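Local coordinates for protein superoxide dismutase (Acidilobus saccharovorans, PDB 4FFK) that catalyses the dismutation of superoxide to molecular oxygen and hydrogen peroxide at an iron centre, at residues Y26-L31 with H43-H48; L49-G54 with E161-V166. One frame throughout, in Å; residues are numbered along the deposited sequence.

In the fold
Both contacts hang on the same helix, 37-66 of the alpha-hairpin domain, and together illustrate how one helix can present a metal ligand and, about two turns on, a residue close to the metal. Contact 1 comes first along the chain and closes before contact 2 opens; their centres lie about 17 Å apart. In contact 1 the loop ahead of the helix folds back on 43-48, the part of the helix that supplies the iron ligand His43. In contact 2 the next residues, 49-54, face the C-terminal domain through 161-166, the loop after strand 155-161. The first contact is internal to one domain, whereas the second bridges both domains beside the iron. Each also touches the second subunit.

Contact 1: Y26-L31 with H43-H48; sequences YNYDAL and HHDKHH. With FE (Fe (III) ion), chain B.
Tyr28 and His44 mark the nearest backbone approach, CA to CA 9.3 Å, between a type I beta turn from Asn27 to Ala30 and helix 37-66, which widens here into a pi-type turn closed by His48 N and His43 O. The helix belongs to the alpha-hairpin domain of the iron/manganese superoxide dismutase fold, so the contact ties the loop ahead of helix 37-66 to the helix itself. With a gap this wide, side chains do the joining. Tyr28 and Asp45 reach for each other from opposite directions, and Tyr28 OH donates to the syn lone pair of Asp45 OD2 at 2.6 Å. The carboxylate is turned 52° from the phenol ring, yet OD2 stays near the ring plane, at its edge. His44 ND1 grips the same oxygen from the anti side at 2.9 Å, tilted 21° out of the carboxylate plane. The approach of ND1 follows from the His44 side chain, whose CG lies anti to the backbone N (chi1 177°) and which runs across that of Tyr28 at about a right angle. Two donors thus hold OD2 and would be expected to steady its negative charge. NE2 of His44 bonds to Pro22 O, which fixes the rotation of the ring. One residue earlier, His43 points to the metal, which His92, Asp178 and His182 also bind; its NE2 lies 2.1 Å from the iron.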
loop_
_atom_site.group_PDB
_atom_site.type_symbol
_atom_site.label_atom_id
_atom_site.label_comp_id
_atom_site.label_asym_id
_atom_site.label_seq_id
_atom_site.Cartn_x
_atom_site.Cartn_y
_atom_site.Cartn_z
ATOM N N TYR A 26 -21.404 -22.237 12.685
ATOM C CA TYR A 26 -21.419 -22.863 14.009
ATOM C C TYR A 26 -21.972 -21.779 14.912
ATOM O O TYR A 26 -22.061 -20.604 14.536
ATOM C CB TYR A 26 -20.016 -23.314 14.475
ATOM C CG TYR A 26 -18.907 -22.441 13.934
ATOM C CD1 TYR A 26 -18.636 -21.209 14.514
ATOM C CD2 TYR A 26 -18.156 -22.842 12.822
ATOM C CE1 TYR A 26 -17.606 -20.372 14.005
ATOM C CE2 TYR A 26 -17.138 -22.025 12.303
ATOM C CZ TYR A 26 -16.882 -20.801 12.897
ATOM O OH TYR A 26 -15.908 -19.973 12.367
ATOM N N ASN A 27 -22.370 -22.155 16.115
ATOM C CA ASN A 27 -22.849 -21.182 17.046
ATOM C C ASN A 27 -21.655 -20.387 17.530
ATOM O O ASN A 27 -20.480 -20.807 17.383
ATOM C CB ASN A 27 -23.526 -21.896 18.207
ATOM C CG ASN A 27 -22.809 -23.175 18.559
ATOM O OD1 ASN A 27 -23.200 -24.272 18.124
ATOM N ND2 ASN A 27 -21.704 -23.043 19.267
ATOM N N TYR A 28 -21.972 -19.279 18.159
ATOM C CA TYR A 28 -20.988 -18.293 18.546
ATOM C C TYR A 28 -20.057 -18.660 19.666
ATOM O O TYR A 28 -19.040 -18.006 19.853
ATOM C CB TYR A 28 -21.710 -16.996 18.861
ATOM C CG TYR A 28 -22.172 -16.283 17.611
ATOM C CD1 TYR A 28 -23.164 -16.825 16.797
ATOM C CD2 TYR A 28 -21.582 -15.085 17.220
ATOM C CE1 TYR A 28 -23.582 -16.199 15.653
ATOM C CE2 TYR A 28 -21.988 -14.430 16.080
ATOM C CZ TYR A 28 -22.974 -14.985 15.291
ATOM O OH TYR A 28 -23.395 -14.345 14.171
ATOM N N ASP A 29 -20.381 -19.683 20.441
ATOM C CA ASP A 29 -19.399 -20.138 21.397
ATOM C C ASP A 29 -18.732 -21.434 20.948
ATOM O O ASP A 29 -18.006 -22.065 21.718
ATOM C CB ASP A 29 -20.019 -20.256 22.795
ATOM C CG ASP A 29 -21.267 -21.069 22.776
ATOM O OD1 ASP A 29 -21.323 -22.002 21.947
ATOM O OD2 ASP A 29 -22.179 -20.779 23.575
ATOM N N ALA A 30 -18.913 -21.796 19.680
ATOM C CA ALA A 30 -18.394 -23.041 19.170
ATOM C C ALA A 30 -16.864 -23.094 19.212
ATOM O O ALA A 30 -16.287 -24.165 19.263
ATOM C CB ALA A 30 -18.873 -23.277 17.781
ATOM N N LEU A 31 -16.202 -21.925 19.187
ATOM C CA LEU A 31 -14.759 -21.884 19.128
ATOM C C LEU A 31 -14.088 -21.621 20.446
ATOM O O LEU A 31 -12.875 -21.556 20.492
ATOM C CB LEU A 31 -14.302 -20.827 18.086
ATOM C CG LEU A 31 -14.991 -20.945 16.744
ATOM C CD1 LEU A 31 -14.299 -19.849 15.831
ATOM C CD2 LEU A 31 -14.847 -22.296 16.067
ATOM N N HIS A 43 -16.739 -9.726 15.660
ATOM C CA HIS A 43 -16.004 -9.997 14.463
ATOM C C HIS A 43 -16.930 -10.335 13.321
ATOM O O HIS A 43 -16.812 -9.771 12.235
ATOM C CB HIS A 43 -15.028 -11.122 14.710
ATOM C CG HIS A 43 -13.930 -11.161 13.696
ATOM N ND1 HIS A 43 -12.848 -12.013 13.806
ATOM C CD2 HIS A 43 -13.763 -10.475 12.538
ATOM C CE1 HIS A 43 -12.038 -11.829 12.768
ATOM N NE2 HIS A 43 -12.557 -10.880 12.004
ATOM N N HIS A 44 -17.941 -11.184 13.593
ATOM C CA HIS A 44 -18.789 -11.566 12.541
ATOM C C HIS A 44 -19.885 -10.562 12.281
ATOM O O HIS A 44 -20.117 -10.212 11.139
ATOM C CB HIS A 44 -19.396 -12.971 12.771
ATOM C CG HIS A 44 -20.349 -13.368 11.701
ATOM N ND1 HIS A 44 -21.632 -12.863 11.627
ATOM C CD2 HIS A 44 -20.203 -14.204 10.659
ATOM C CE1 HIS A 44 -22.226 -13.372 10.570
ATOM N NE2 HIS A 44 -21.377 -14.177 9.957
ATOM N N ASP A 45 -20.551 -10.108 13.328
ATOM C CA ASP A 45 -21.807 -9.412 13.153
ATOM C C ASP A 45 -21.531 -7.948 13.021
ATOM O O ASP A 45 -22.423 -7.194 12.644
ATOM C CB ASP A 45 -22.710 -9.513 14.403
ATOM C CG ASP A 45 -23.147 -10.899 14.733
ATOM O OD1 ASP A 45 -23.572 -11.121 15.931
ATOM O OD2 ASP A 45 -23.114 -11.746 13.856
ATOM N N LYS A 46 -20.305 -7.513 13.354
ATOM C CA LYS A 46 -20.003 -6.100 13.187
ATOM C C LYS A 46 -18.916 -5.872 12.156
ATOM O O LYS A 46 -19.168 -5.236 11.150
ATOM C CB LYS A 46 -19.661 -5.449 14.501
ATOM C CG LYS A 46 -20.843 -5.581 15.466
ATOM C CD LYS A 46 -20.523 -4.799 16.649
ATOM C CE LYS A 46 -21.778 -4.066 17.053
ATOM N NZ LYS A 46 -22.304 -4.726 18.233
ATOM N N HIS A 47 -17.745 -6.456 12.364
ATOM C CA HIS A 47 -16.659 -6.181 11.382
ATOM C C HIS A 47 -16.987 -6.790 10.062
ATOM O O HIS A 47 -16.972 -6.096 9.071
ATOM C CB HIS A 47 -15.309 -6.754 11.874
ATOM C CG HIS A 47 -14.788 -6.040 13.041
ATOM N ND1 HIS A 47 -14.266 -4.763 12.947
ATOM C CD2 HIS A 47 -14.751 -6.377 14.346
ATOM C CE1 HIS A 47 -13.914 -4.353 14.156
ATOM N NE2 HIS A 47 -14.196 -5.314 15.017
ATOM N N HIS A 48 -17.339 -8.092 10.000
ATOM C CA HIS A 48 -17.587 -8.723 8.725
ATOM C C HIS A 48 -18.775 -8.011 8.046
ATOM O O HIS A 48 -18.707 -7.676 6.876
ATOM C CB HIS A 48 -17.839 -10.226 8.872
ATOM C CG HIS A 48 -18.032 -10.948 7.583
ATOM N ND1 HIS A 48 -18.064 -12.316 7.526
ATOM C CD2 HIS A 48 -18.125 -10.518 6.300
ATOM C CE1 HIS A 48 -18.233 -12.703 6.275
ATOM N NE2 HIS A 48 -18.223 -11.626 5.509
HETATM FE FE FE B . -11.433 -9.682 10.682
HETATM O O HOH W 1 -10.171 -8.675 9.417
#

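Contact 2: L49-G54 with E161-V166; sequences LGYVNG and EKHNNV
Tyr51 and His163 meet in a T-shaped (edge-to-face) pair, the imidazole edge directed at one face of the phenol ring. The centroids are 4.3 Å apart and the planes stand at 78°. NE2 of His163 does the touching: it comes 3.1 Å from Tyr51 CZ, displaced toward the hydroxyl-bearing rim, and lies 3.3 Å from Tyr51 CE1. Although Tyr51 OH is also near this nitrogen, the angle is too poor for a hydrogen bond, and the meeting is one of rings. Both residues carry CG anti to their own carbonyl carbon (chi1 -52° in each), which sends the tyrosine off helix 37-66 and the histidine off its loop until the side chains cross at about a right angle.

The imidazole is steadied by a hydrogen bond in which ND1 accepts from Trp143 NE1, so that NE2 probably presents an N-H to the tyrosine ring; the rings of Phe84 and Phe180 meet it as well. Its loop begins with a classic beta bulge, where Glu161 O accepts from both Asn164 N at 3.2 Å and Asn165 N at 2.9 Å. Farther out, Glu161 forms a salt bridge to Arg80 of the third subunit, and Lys162 forms one to Glu161 of the second, so neighbouring subunits also hold the loop.

Replacing Tyr51 by an alanine is likely to open a gap between helix and loop and leave the NE2 edge of His163 without the ring face it packs against. The tyrosine side chain lies about 5 Å from the iron, and its ring also meets that of the ligand His92. This second-shell aromatic pair is consistent with an N-H resting on the ring's electrons rather than a hydrogen bond between the two side chains.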
loop_
_atom_site.group_PDB
_atom_site.type_symbol
_atom_site.label_atom_id
_atom_site.label_comp_id
_atom_site.label_asym_id
_atom_site.label_seq_id
_atom_site.Cartn_x
_atom_site.Cartn_y
_atom_site.Cartn_z
ATOM N N LEU A 49 -19.836 -7.816 8.810
ATOM C CA LEU A 49 -20.987 -7.055 8.318
ATOM C C LEU A 49 -20.543 -5.705 7.671
ATOM O O LEU A 49 -20.986 -5.393 6.584
ATOM C CB LEU A 49 -21.988 -6.777 9.434
ATOM C CG LEU A 49 -23.167 -5.944 8.934
ATOM C CD1 LEU A 49 -23.824 -6.691 7.853
ATOM C CD2 LEU A 49 -24.120 -5.734 10.136
ATOM N N GLY A 50 -19.714 -4.931 8.362
ATOM C CA GLY A 50 -19.169 -3.650 7.870
ATOM C C GLY A 50 -18.526 -3.809 6.506
ATOM O O GLY A 50 -18.740 -2.961 5.636
ATOM N N TYR A 51 -17.692 -4.830 6.308
ATOM C CA TYR A 51 -17.134 -5.068 4.947
ATOM C C TYR A 51 -18.179 -5.396 3.893
ATOM O O TYR A 51 -18.190 -4.871 2.795
ATOM C CB TYR A 51 -16.024 -6.140 4.980
ATOM C CG TYR A 51 -14.991 -5.803 6.015
ATOM C CD1 TYR A 51 -14.360 -4.528 6.047
ATOM C CD2 TYR A 51 -14.658 -6.745 7.030
ATOM C CE1 TYR A 51 -13.431 -4.222 7.072
ATOM C CE2 TYR A 51 -13.737 -6.448 8.000
ATOM C CZ TYR A 51 -13.108 -5.207 8.005
ATOM O OH TYR A 51 -12.174 -4.979 8.967
ATOM N N VAL A 52 -19.132 -6.250 4.234
ATOM C CA VAL A 52 -20.235 -6.496 3.335
ATOM C C VAL A 52 -20.895 -5.155 2.985
ATOM O O VAL A 52 -21.182 -4.905 1.803
ATOM C CB VAL A 52 -21.279 -7.462 4.059
ATOM C CG1 VAL A 52 -22.700 -7.415 3.335
ATOM C CG2 VAL A 52 -20.703 -8.847 4.077
ATOM N N ASN A 53 -21.175 -4.340 3.982
ATOM C CA ASN A 53 -21.929 -3.109 3.754
ATOM C C ASN A 53 -21.064 -2.151 2.934
ATOM O O ASN A 53 -21.563 -1.469 2.058
ATOM C CB ASN A 53 -22.249 -2.414 5.035
ATOM C CG ASN A 53 -23.441 -3.081 5.728
ATOM O OD1 ASN A 53 -24.085 -3.926 5.121
ATOM N ND2 ASN A 53 -23.726 -2.667 6.930
ATOM N N GLY A 54 -19.778 -2.139 3.247
ATOM C CA GLY A 54 -18.854 -1.225 2.531
ATOM C C GLY A 54 -18.779 -1.638 1.082
ATOM O O GLY A 54 -18.727 -0.735 0.225
ATOM N N GLU A 161 -2.108 -7.612 3.386
ATOM C CA GLU A 161 -2.252 -6.503 4.347
ATOM C C GLU A 161 -3.563 -5.796 4.076
ATOM O O GLU A 161 -4.021 -5.811 2.959
ATOM C CB GLU A 161 -1.089 -5.548 4.202
ATOM C CG GLU A 161 0.203 -6.158 4.778
ATOM C CD GLU A 161 1.377 -5.263 4.492
ATOM O OE1 GLU A 161 1.260 -4.031 4.284
ATOM O OE2 GLU A 161 2.457 -5.837 4.453
ATOM N N LYS A 162 -4.204 -5.300 5.131
ATOM C CA LYS A 162 -5.654 -4.976 5.038
ATOM C C LYS A 162 -6.324 -6.218 4.421
ATOM O O LYS A 162 -5.983 -7.349 4.779
ATOM C CB LYS A 162 -5.823 -3.711 4.169
ATOM C CG LYS A 162 -5.226 -2.502 4.827
ATOM C CD LYS A 162 -5.152 -1.317 3.852
ATOM C CE LYS A 162 -6.533 -0.839 3.492
ATOM N NZ LYS A 162 -6.451 0.314 2.472
ATOM N N HIS A 163 -7.284 -6.078 3.508
ATOM C CA HIS A 163 -7.833 -7.234 2.836
ATOM C C HIS A 163 -7.414 -7.241 1.417
ATOM O O HIS A 163 -7.882 -8.086 0.655
ATOM C CB HIS A 163 -9.362 -7.126 2.820
ATOM C CG HIS A 163 -9.946 -6.887 4.172
ATOM N ND1 HIS A 163 -9.600 -7.659 5.273
ATOM C CD2 HIS A 163 -10.840 -5.962 4.616
ATOM C CE1 HIS A 163 -10.276 -7.231 6.331
ATOM N NE2 HIS A 163 -11.018 -6.184 5.959
ATOM N N ASN A 164 -6.574 -6.252 1.028
ATOM C CA ASN A 164 -6.389 -6.054 -0.388
ATOM C C ASN A 164 -5.125 -5.323 -0.703
ATOM O O ASN A 164 -5.125 -4.500 -1.604
ATOM C CB ASN A 164 -7.598 -5.280 -0.951
ATOM C CG ASN A 164 -7.719 -3.865 -0.384
ATOM O OD1 ASN A 164 -7.348 -3.589 0.757
ATOM N ND2 ASN A 164 -8.157 -2.929 -1.251
ATOM N N ASN A 165 -4.075 -5.587 0.082
ATOM C CA ASN A 165 -2.746 -5.143 -0.257
ATOM C C ASN A 165 -1.886 -6.395 -0.149
ATOM O O ASN A 165 -2.216 -7.291 0.648
ATOM C CB ASN A 165 -2.217 -4.133 0.692
ATOM C CG ASN A 165 -2.712 -2.711 0.394
ATOM O OD1 ASN A 165 -3.152 -2.425 -0.694
ATOM N ND2 ASN A 165 -2.479 -1.812 1.343
ATOM N N VAL A 166 -0.821 -6.383 -0.941
ATOM C CA VAL A 166 0.211 -7.462 -1.046
ATOM C C VAL A 166 -0.326 -8.666 -1.833
ATOM O O VAL A 166 0.348 -9.213 -2.713
ATOM C CB VAL A 166 0.698 -7.953 0.329
ATOM C CG1 VAL A 166 1.913 -8.841 0.078
ATOM C CG2 VAL A 166 1.122 -6.757 1.209
#